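ATP-dependent DNA helicase PIF1 (Candida albicans, PDB 7OTJ) probably unwinds DNA in the 5'-3' direction using ATP hydrolysis, resolving G-quadruplexes and forked RNA-DNA hybrids to keep nuclear and mitochondrial genomes stable. Local coordinates at residues A[46-59]-A[100-112]. Residues are numbered along the deposited sequence; the frame is centred on the assembly and turned at random.
Sequences YPKGVAVTASTGLA and ETRVLIIDEISMV. With PO4 (phosphate ion), chain P; nucleotides of chain C.
Ala51 sits beside Leu104, and Thr53 beside Ile106, where 50-54 and 103-107 run as neighbouring parallel strands in the central sheet of the P-loop helicase domain. Ala51 N donates to Val103 O, and Ala51 O takes Ile105 N at 2.9 Å almost head-on. On the face of Ala51 and Thr53, Leu104 reaches Ala51 CB with its CD1 branch at 3.7 Å; Phe71 of helix 68-72 packs over this side. On the other face Val50 CG1 meets Ile105 CD1 at 4.1 Å, with helix 31-45 against Ile105. At the start of the pair, Gly49 O accepts two amides, Val103 N and Arg102 N, the latter on a lone pair. Here the folded Arg102 chain runs across the Tyr46 ring: Tyr46 CE1 lies over one face of the guanidinium, the planes 57° apart, and Arg102 NH2 reaches a phosphate ion, probably from the crystallisation liquor. At the far end Asp107 OD2 bonds Ser32 of the ATP site, and Glu108, whose OE2 is held by Gln456, touches the bound tetrafluoroaluminate, consistent with a Walker B motif. Gly57 N, just beyond, donates to OP1 of DT4 in chain C at 2.8 Å. Where the two chains leave the sheet, Ser55 OG, turned in between its own N and carbonyl (chi1 54°), bonds Glu108 O at 2.8 Å, the donor 15° off the carbonyl plane.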
loop_
_atom_site.group_PDB
_atom_site.type_symbol
_atom_site.label_atom_id
_atom_site.label_comp_id
_atom_site.label_asym_id
_atom_site.label_seq_id
_atom_site.Cartn_x
_atom_site.Cartn_y
_atom_site.Cartn_z
ATOM N N TYR A 46 -12.003 8.457 20.599
ATOM C CA TYR A 46 -12.143 9.580 19.673
ATOM C C TYR A 46 -12.786 9.081 18.385
ATOM O O TYR A 46 -12.081 8.696 17.443
ATOM C CB TYR A 46 -10.784 10.227 19.384
ATOM C CG TYR A 46 -9.860 10.310 20.580
ATOM C CD1 TYR A 46 -9.987 11.331 21.516
ATOM C CD2 TYR A 46 -8.852 9.373 20.768
ATOM C CE1 TYR A 46 -9.139 11.409 22.611
ATOM C CE2 TYR A 46 -8.001 9.442 21.857
ATOM C CZ TYR A 46 -8.148 10.462 22.776
ATOM O OH TYR A 46 -7.302 10.531 23.858
ATOM N N PRO A 47 -14.117 9.113 18.271
ATOM C CA PRO A 47 -14.766 8.455 17.124
ATOM C C PRO A 47 -14.450 9.108 15.793
ATOM O O PRO A 47 -14.431 8.414 14.771
ATOM C CB PRO A 47 -16.263 8.559 17.456
ATOM C CG PRO A 47 -16.328 8.870 18.917
ATOM C CD PRO A 47 -15.101 9.676 19.208
ATOM N N LYS A 48 -14.217 10.420 15.767
ATOM C CA LYS A 48 -13.958 11.136 14.526
ATOM C C LYS A 48 -12.562 11.747 14.498
ATOM O O LYS A 48 -12.280 12.595 13.642
ATOM C CB LYS A 48 -15.007 12.231 14.325
ATOM C CG LYS A 48 -16.436 11.721 14.266
ATOM C CD LYS A 48 -17.438 12.867 14.346
ATOM C CE LYS A 48 -17.193 13.903 13.257
ATOM N NZ LYS A 48 -18.116 15.071 13.369
ATOM N N GLY A 49 -11.670 11.305 15.379
ATOM C CA GLY A 49 -10.392 11.974 15.509
ATOM C C GLY A 49 -9.185 11.081 15.345
ATOM O O GLY A 49 -8.078 11.449 15.753
ATOM N N VAL A 50 -9.366 9.929 14.706
ATOM C CA VAL A 50 -8.275 8.991 14.471
ATOM C C VAL A 50 -8.017 8.965 12.973
ATOM O O VAL A 50 -8.895 8.596 12.186
ATOM C CB VAL A 50 -8.600 7.587 15.001
ATOM C CG1 VAL A 50 -7.399 6.673 14.813
ATOM C CG2 VAL A 50 -9.025 7.655 16.466
ATOM N N ALA A 51 -6.824 9.393 12.585
ATOM C CA ALA A 51 -6.402 9.428 11.193
ATOM C C ALA A 51 -5.569 8.179 10.902
ATOM O O ALA A 51 -4.470 8.025 11.445
ATOM C CB ALA A 51 -5.622 10.710 10.921
ATOM N N VAL A 52 -6.105 7.267 10.089
ATOM C CA VAL A 52 -5.400 6.044 9.695
ATOM C C VAL A 52 -4.721 6.269 8.348
ATOM O O VAL A 52 -5.391 6.549 7.346
ATOM C CB VAL A 52 -6.358 4.844 9.624
ATOM C CG1 VAL A 52 -5.593 3.575 9.279
ATOM C CG2 VAL A 52 -7.137 4.687 10.922
ATOM N N THR A 53 -3.409 6.047 8.289
ATOM C CA THR A 53 -2.633 6.363 7.092
ATOM C C THR A 53 -1.479 5.382 6.947
ATOM O O THR A 53 -1.038 4.757 7.917
ATOM C CB THR A 53 -2.030 7.784 7.055
ATOM O OG1 THR A 53 -1.069 7.939 8.106
ATOM C CG2 THR A 53 -3.093 8.868 7.133
ATOM N N ALA A 54 -1.037 5.214 5.706
ATOM C CA ALA A 54 0.153 4.448 5.388
ATOM C C ALA A 54 0.846 5.120 4.213
ATOM O O ALA A 54 0.274 5.976 3.533
ATOM C CB ALA A 54 -0.182 2.985 5.078
ATOM N N SER A 55 2.101 4.730 3.983
ATOM C CA SER A 55 2.910 5.387 2.962
ATOM C C SER A 55 2.430 5.068 1.551
ATOM O O SER A 55 2.634 5.874 0.638
ATOM C CB SER A 55 4.374 4.989 3.114
ATOM O OG SER A 55 4.507 3.579 3.103
ATOM N N THR A 56 1.854 3.887 1.332
ATOM C CA THR A 56 1.347 3.513 0.019
ATOM C C THR A 56 -0.144 3.202 0.093
ATOM O O THR A 56 -0.693 2.923 1.165
ATOM C CB THR A 56 2.095 2.297 -0.544
ATOM O OG1 THR A 56 1.875 1.166 0.307
ATOM C CG2 THR A 56 3.578 2.575 -0.625
ATOM N N GLY A 57 -0.789 3.205 -1.076
ATOM C CA GLY A 57 -2.225 2.984 -1.112
ATOM C C GLY A 57 -2.614 1.597 -0.640
ATOM O O GLY A 57 -3.545 1.438 0.152
ATOM N N LEU A 58 -1.892 0.576 -1.106
ATOM C CA LEU A 58 -2.239 -0.794 -0.750
ATOM C C LEU A 58 -1.973 -1.065 0.727
ATOM O O LEU A 58 -2.758 -1.755 1.388
ATOM C CB LEU A 58 -1.457 -1.766 -1.635
ATOM C CG LEU A 58 -2.122 -3.097 -1.977
ATOM C CD1 LEU A 58 -3.543 -2.871 -2.468
ATOM C CD2 LEU A 58 -1.302 -3.822 -3.032
ATOM N N ALA A 59 -0.892 -0.501 1.275
ATOM C CA ALA A 59 -0.630 -0.659 2.701
ATOM C C ALA A 59 -1.642 0.088 3.557
ATOM O O ALA A 59 -1.830 -0.270 4.724
ATOM C CB ALA A 59 0.781 -0.186 3.047
ATOM N N GLU A 100 -9.842 18.297 13.480
ATOM C CA GLU A 100 -10.536 17.298 14.280
ATOM C C GLU A 100 -9.683 16.070 14.588
ATOM O O GLU A 100 -10.123 15.218 15.369
ATOM C CB GLU A 100 -11.823 16.851 13.573
ATOM C CG GLU A 100 -12.802 17.976 13.274
ATOM C CD GLU A 100 -14.091 17.471 12.651
ATOM O OE1 GLU A 100 -15.179 17.928 13.066
ATOM O OE2 GLU A 100 -14.015 16.613 11.743
ATOM N N THR A 101 -8.486 15.956 14.011
ATOM C CA THR A 101 -7.647 14.781 14.226
ATOM C C THR A 101 -6.974 14.847 15.593
ATOM O O THR A 101 -6.383 15.868 15.956
ATOM C CB THR A 101 -6.587 14.655 13.121
ATOM O OG1 THR A 101 -7.210 14.301 11.882
ATOM C CG2 THR A 101 -5.564 13.581 13.471
ATOM N N ARG A 102 -7.061 13.748 16.348
ATOM C CA ARG A 102 -6.377 13.619 17.630
ATOM C C ARG A 102 -5.182 12.685 17.586
ATOM O O ARG A 102 -4.196 12.933 18.283
ATOM C CB ARG A 102 -7.342 13.115 18.710
ATOM C CG ARG A 102 -8.527 14.026 18.954
ATOM C CD ARG A 102 -8.083 15.387 19.467
ATOM N NE ARG A 102 -7.351 15.281 20.722
ATOM C CZ ARG A 102 -7.921 15.195 21.916
ATOM N NH1 ARG A 102 -9.237 15.223 22.055
ATOM N NH2 ARG A 102 -7.152 15.067 22.996
ATOM N N VAL A 103 -5.247 11.619 16.791
ATOM C CA VAL A 103 -4.153 10.671 16.641
ATOM C C VAL A 103 -3.882 10.498 15.155
ATOM O O VAL A 103 -4.816 10.343 14.360
ATOM C CB VAL A 103 -4.488 9.311 17.290
ATOM C CG1 VAL A 103 -3.328 8.323 17.125
ATOM C CG2 VAL A 103 -4.857 9.484 18.747
ATOM N N LEU A 104 -2.605 10.492 14.783
ATOM C CA LEU A 104 -2.199 10.249 13.403
ATOM C C LEU A 104 -1.382 8.968 13.383
ATOM O O LEU A 104 -0.276 8.917 13.937
ATOM C CB LEU A 104 -1.400 11.419 12.833
ATOM C CG LEU A 104 -0.833 11.224 11.423
ATOM C CD1 LEU A 104 -1.919 10.828 10.438
ATOM C CD2 LEU A 104 -0.143 12.491 10.961
ATOM N N ILE A 105 -1.938 7.938 12.751
ATOM C CA ILE A 105 -1.282 6.651 12.574
ATOM C C ILE A 105 -0.655 6.629 11.189
ATOM O O ILE A 105 -1.317 6.964 10.198
ATOM C CB ILE A 105 -2.282 5.496 12.748
ATOM C CG1 ILE A 105 -2.767 5.425 14.202
ATOM C CG2 ILE A 105 -1.670 4.183 12.285
ATOM C CD1 ILE A 105 -3.913 4.459 14.420
ATOM N N ILE A 106 0.613 6.237 11.110
ATOM C CA ILE A 106 1.315 6.108 9.835
ATOM C C ILE A 106 1.939 4.721 9.802
ATOM O O ILE A 106 2.969 4.482 10.446
ATOM C CB ILE A 106 2.387 7.183 9.631
ATOM C CG1 ILE A 106 1.831 8.574 9.941
ATOM C CG2 ILE A 106 2.926 7.112 8.206
ATOM C CD1 ILE A 106 2.867 9.662 9.829
ATOM N N ASP A 107 1.328 3.805 9.056
ATOM C CA ASP A 107 1.928 2.496 8.856
ATOM C C ASP A 107 2.923 2.573 7.701
ATOM O O ASP A 107 2.890 3.495 6.880
ATOM C CB ASP A 107 0.854 1.432 8.591
ATOM C CG ASP A 107 1.314 0.010 8.939
ATOM O OD1 ASP A 107 2.526 -0.211 9.148
ATOM O OD2 ASP A 107 0.457 -0.896 9.006
ATOM N N GLU A 108 3.836 1.605 7.671
ATOM C CA GLU A 108 4.917 1.559 6.691
ATOM C C GLU A 108 5.671 2.888 6.643
ATOM O O GLU A 108 5.831 3.518 5.598
ATOM C CB GLU A 108 4.380 1.170 5.312
ATOM C CG GLU A 108 3.758 -0.217 5.263
ATOM C CD GLU A 108 4.769 -1.343 5.491
ATOM O OE1 GLU A 108 4.343 -2.516 5.537
ATOM O OE2 GLU A 108 5.982 -1.065 5.620
ATOM N N ILE A 109 6.150 3.298 7.819
ATOM C CA ILE A 109 6.824 4.575 7.968
ATOM C C ILE A 109 8.130 4.629 7.186
ATOM O O ILE A 109 8.637 5.727 6.913
ATOM C CB ILE A 109 7.057 4.833 9.471
ATOM C CG1 ILE A 109 7.446 6.289 9.736
ATOM C CG2 ILE A 109 8.091 3.866 10.015
ATOM C CD1 ILE A 109 6.349 7.271 9.439
ATOM N N SER A 110 8.673 3.472 6.786
ATOM C CA SER A 110 9.992 3.459 6.155
ATOM C C SER A 110 9.995 4.221 4.840
ATOM O O SER A 110 10.998 4.855 4.495
ATOM C CB SER A 110 10.474 2.020 5.938
ATOM O OG SER A 110 9.785 1.374 4.880
ATOM N N MET A 111 8.871 4.222 4.127
ATOM C CA MET A 111 8.756 4.878 2.831
ATOM C C MET A 111 8.289 6.326 2.942
ATOM O O MET A 111 8.041 6.961 1.914
ATOM C CB MET A 111 7.808 4.090 1.912
ATOM C CG MET A 111 8.455 2.867 1.248
ATOM S SD MET A 111 7.405 1.890 0.130
ATOM C CE MET A 111 6.313 1.085 1.285
ATOM N N VAL A 112 8.143 6.855 4.158
ATOM C CA VAL A 112 7.775 8.254 4.351
ATOM C C VAL A 112 9.039 9.099 4.404
ATOM O O VAL A 112 9.933 8.845 5.220
ATOM C CB VAL A 112 6.938 8.441 5.624
ATOM C CG1 VAL A 112 6.588 9.912 5.787
ATOM C CG2 VAL A 112 5.685 7.588 5.563
HETATM P P PO4 P . -4.258 12.745 22.940
HETATM O O1 PO4 P . -4.917 13.424 24.119
HETATM O O2 PO4 P . -2.792 12.549 23.244
HETATM O O3 PO4 P . -4.404 13.589 21.693
HETATM O O4 PO4 P . -4.906 11.402 22.705
ATOM P P DT C 4 1.328 4.622 -4.420
ATOM O OP1 DT C 4 0.325 3.967 -3.546
ATOM O OP2 DT C 4 1.259 4.476 -5.890
ATOM O "O5'" DT C 4 1.312 6.177 -4.043
ATOM C "C5'" DT C 4 1.313 6.555 -2.678
ATOM C "C4'" DT C 4 1.516 8.049 -2.514
ATOM O "O4'" DT C 4 2.857 8.412 -2.903
ATOM C "C3'" DT C 4 0.619 8.914 -3.372
ATOM O "O3'" DT C 4 -0.621 9.072 -2.731
ATOM C "C2'" DT C 4 1.402 10.225 -3.420
ATOM C "C1'" DT C 4 2.855 9.737 -3.410
ATOM N N1 DT C 4 3.512 9.747 -4.767
ATOM C C2 DT C 4 4.514 10.652 -5.009
ATOM O O2 DT C 4 4.905 11.447 -4.177
ATOM N N3 DT C 4 5.052 10.595 -6.265
ATOM C C4 DT C 4 4.696 9.744 -7.290
ATOM O O4 DT C 4 5.241 9.776 -8.385
ATOM C C5 DT C 4 3.638 8.815 -6.981
ATOM C C7 DT C 4 3.171 7.839 -8.021
ATOM C C6 DT C 4 3.100 8.857 -5.747
#